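Local coordinates for tRNA threonylcarbamoyladenosine biosynthesis protein TsaE (Haemophilus influenzae, PDB 1HTW) that binds ATP and magnesium and is required for forming the threonylcarbamoyl group on adenosine 37 of tRNAs that read codons beginning with adenine, at residues A[34-39]-A[109-114]. Residues are numbered along the deposited sequence; the frame is centred on the assembly and turned at random.
Sequences IMVYLN and ICLIEW. With NA (sodium ion), chain F; MG (magnesium ion), chain D.
Val36 and Leu111 lie side by side in the middle of two parallel neighbouring strands, 34-39 and 109-113, at the heart of the P-loop NTPase fold. Leu111 CD2 comes 3.8 Å from Val36 CB; compact, beta-branched valine suits a central strand, where it also packs on Ile127 and Val129 of strand 127-134, while the longer leucine also reaches Met53 of helix 46-56. Leu38 shares this face and packs on the same helix, which follows the phosphate-binding loop. On the other face, Met35 CE meets Ile112 CD1 at 3.5 Å, a tight fit. Bends at chi2 (-73°) and chi3 fold the flexible methionine so that its CE meets this methyl, which reaches out from the neighbouring strand; its SD lies beside CB of Cys110, a short apolar side chain. The ring of Tyr37 stands obliquely beside Ile112 CD1, and its hydroxyl is hydrogen-bonded to Pro123 O.

Four backbone bonds join the strands: Cys110 N to Ile34 O, Val36 N to Cys110 O, Ile112 N to Val36 O and Leu38 N to Ile112 O. At the C-terminal ends, where parallel strands of this fold present their ligand sites, a sodium ion is held by Leu38 O, Ile112 O, Asn39 OD1 and Ser115. Ile112 O thus serves both an amide and the ion. A water bridges Leu38 O and Trp114 N, 2.7 Å from each.

Glu113 suits the polar edge because its chain, extended beyond CG, carries a carboxylate to the nucleotide site. OE2 is hydrogen-bonded by His83, while OE1 binds magnesium at 2.2 Å, together with Thr47 OG1 and three waters.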
loop_
_atom_site.group_PDB
_atom_site.type_symbol
_atom_site.label_atom_id
_atom_site.label_comp_id
_atom_site.label_asym_id
_atom_site.label_seq_id
_atom_site.Cartn_x
_atom_site.Cartn_y
_atom_site.Cartn_z
ATOM N N ILE A 34 5.226 7.294 3.514
ATOM C CA ILE A 34 5.410 5.841 3.827
ATOM C C ILE A 34 5.227 5.047 2.523
ATOM O O ILE A 34 4.191 5.227 1.887
ATOM C CB ILE A 34 4.429 5.437 4.889
ATOM C CG1 ILE A 34 4.554 6.333 6.155
ATOM C CG2 ILE A 34 4.531 3.971 5.290
ATOM C CD1 ILE A 34 3.682 5.884 7.304
ATOM N N MET A 35 6.224 4.290 2.157
ATOM C CA MET A 35 6.155 3.516 0.890
ATOM C C MET A 35 5.735 2.081 1.229
ATOM O O MET A 35 6.407 1.347 1.932
ATOM C CB MET A 35 7.488 3.556 0.177
ATOM C CG MET A 35 8.010 5.032 0.046
ATOM S SD MET A 35 6.935 5.947 -1.307
ATOM C CE MET A 35 7.247 4.884 -2.774
ATOM N N VAL A 36 4.595 1.688 0.633
ATOM C CA VAL A 36 4.089 0.320 0.864
ATOM C C VAL A 36 4.022 -0.347 -0.523
ATOM O O VAL A 36 3.212 0.082 -1.341
ATOM C CB VAL A 36 2.703 0.363 1.464
ATOM C CG1 VAL A 36 2.254 -1.076 1.872
ATOM C CG2 VAL A 36 2.707 1.147 2.831
ATOM N N TYR A 37 4.771 -1.442 -0.687
ATOM C CA TYR A 37 4.690 -2.174 -1.959
ATOM C C TYR A 37 3.760 -3.364 -1.754
ATOM O O TYR A 37 3.997 -4.161 -0.858
ATOM C CB TYR A 37 6.069 -2.733 -2.302
ATOM C CG TYR A 37 7.111 -1.742 -2.781
ATOM C CD1 TYR A 37 6.949 -0.362 -2.698
ATOM C CD2 TYR A 37 8.295 -2.246 -3.284
ATOM C CE1 TYR A 37 7.975 0.492 -3.132
ATOM C CE2 TYR A 37 9.308 -1.413 -3.725
ATOM C CZ TYR A 37 9.129 -0.057 -3.640
ATOM O OH TYR A 37 10.168 0.755 -4.093
ATOM N N LEU A 38 2.678 -3.428 -2.562
ATOM C CA LEU A 38 1.689 -4.474 -2.466
ATOM C C LEU A 38 1.958 -5.502 -3.591
ATOM O O LEU A 38 1.969 -5.159 -4.758
ATOM C CB LEU A 38 0.259 -3.925 -2.670
ATOM C CG LEU A 38 -0.183 -2.832 -1.692
ATOM C CD1 LEU A 38 -1.522 -2.251 -2.112
ATOM C CD2 LEU A 38 -0.176 -3.380 -0.286
ATOM N N ASN A 39 2.323 -6.711 -3.151
ATOM C CA ASN A 39 2.772 -7.757 -4.071
ATOM C C ASN A 39 1.847 -8.983 -3.996
ATOM O O ASN A 39 1.151 -9.264 -3.061
ATOM C CB ASN A 39 4.172 -8.201 -3.626
ATOM C CG ASN A 39 5.222 -7.103 -3.760
ATOM O OD1 ASN A 39 5.159 -6.285 -4.709
ATOM N ND2 ASN A 39 6.128 -7.084 -2.795
ATOM N N ILE A 109 1.016 8.762 2.302
ATOM C CA ILE A 109 1.180 7.269 2.376
ATOM C C ILE A 109 1.036 6.846 0.882
ATOM O O ILE A 109 0.098 7.334 0.262
ATOM C CB ILE A 109 0.034 6.656 3.173
ATOM C CG1 ILE A 109 0.288 6.924 4.690
ATOM C CG2 ILE A 109 0.078 5.122 2.982
ATOM C CD1 ILE A 109 -0.844 6.754 5.591
ATOM N N CYS A 110 1.924 5.989 0.405
ATOM C CA CYS A 110 1.826 5.602 -1.007
ATOM C C CYS A 110 1.639 4.041 -0.991
ATOM O O CYS A 110 2.461 3.363 -0.372
ATOM C CB CYS A 110 3.072 5.928 -1.773
ATOM S SG CYS A 110 3.320 7.763 -1.991
ATOM N N LEU A 111 0.643 3.625 -1.745
ATOM C CA LEU A 111 0.371 2.134 -1.765
ATOM C C LEU A 111 0.523 1.723 -3.233
ATOM O O LEU A 111 -0.188 2.302 -4.072
ATOM C CB LEU A 111 -1.082 1.958 -1.321
ATOM C CG LEU A 111 -1.481 2.639 0.018
ATOM C CD1 LEU A 111 -2.992 2.506 0.266
ATOM C CD2 LEU A 111 -0.753 1.927 1.207
ATOM N N ILE A 112 1.481 0.861 -3.490
ATOM C CA ILE A 112 1.962 0.646 -4.830
ATOM C C ILE A 112 1.793 -0.802 -5.299
ATOM O O ILE A 112 2.376 -1.698 -4.710
ATOM C CB ILE A 112 3.430 1.045 -4.906
ATOM C CG1 ILE A 112 3.508 2.577 -4.499
ATOM C CG2 ILE A 112 4.036 0.859 -6.282
ATOM C CD1 ILE A 112 4.904 3.118 -4.626
ATOM N N GLU A 113 1.043 -0.955 -6.376
ATOM C CA GLU A 113 0.917 -2.267 -7.051
ATOM C C GLU A 113 1.835 -2.266 -8.237
ATOM O O GLU A 113 2.126 -1.231 -8.854
ATOM C CB GLU A 113 -0.535 -2.519 -7.488
ATOM C CG GLU A 113 -1.501 -2.664 -6.328
ATOM C CD GLU A 113 -2.925 -2.923 -6.670
ATOM O OE1 GLU A 113 -3.186 -3.874 -7.475
ATOM O OE2 GLU A 113 -3.820 -2.287 -6.090
ATOM N N TRP A 114 2.525 -3.407 -8.492
ATOM C CA TRP A 114 3.503 -3.491 -9.550
ATOM C C TRP A 114 4.674 -2.553 -9.385
ATOM O O TRP A 114 5.206 -1.932 -10.316
ATOM C CB TRP A 114 2.824 -3.234 -10.918
ATOM C CG TRP A 114 2.084 -4.434 -11.411
ATOM C CD1 TRP A 114 0.744 -4.695 -11.301
ATOM C CD2 TRP A 114 2.647 -5.551 -12.115
ATOM N NE1 TRP A 114 0.452 -5.900 -11.876
ATOM C CE2 TRP A 114 1.601 -6.438 -12.388
ATOM C CE3 TRP A 114 3.946 -5.876 -12.518
ATOM C CZ2 TRP A 114 1.798 -7.648 -13.060
ATOM C CZ3 TRP A 114 4.138 -7.077 -13.201
ATOM C CH2 TRP A 114 3.067 -7.943 -13.457
HETATM NA NA NA F . 4.177 -3.635 -5.648
HETATM MG MG MG D . -5.119 -4.501 -8.243
HETATM O O HOH W 1 2.103 -5.869 -7.374
HETATM O O HOH W 2 -4.159 -5.770 -9.655
HETATM O O HOH W 3 -7.050 -4.884 -9.206
HETATM O O HOH W 4 -4.960 -2.805 -9.749
#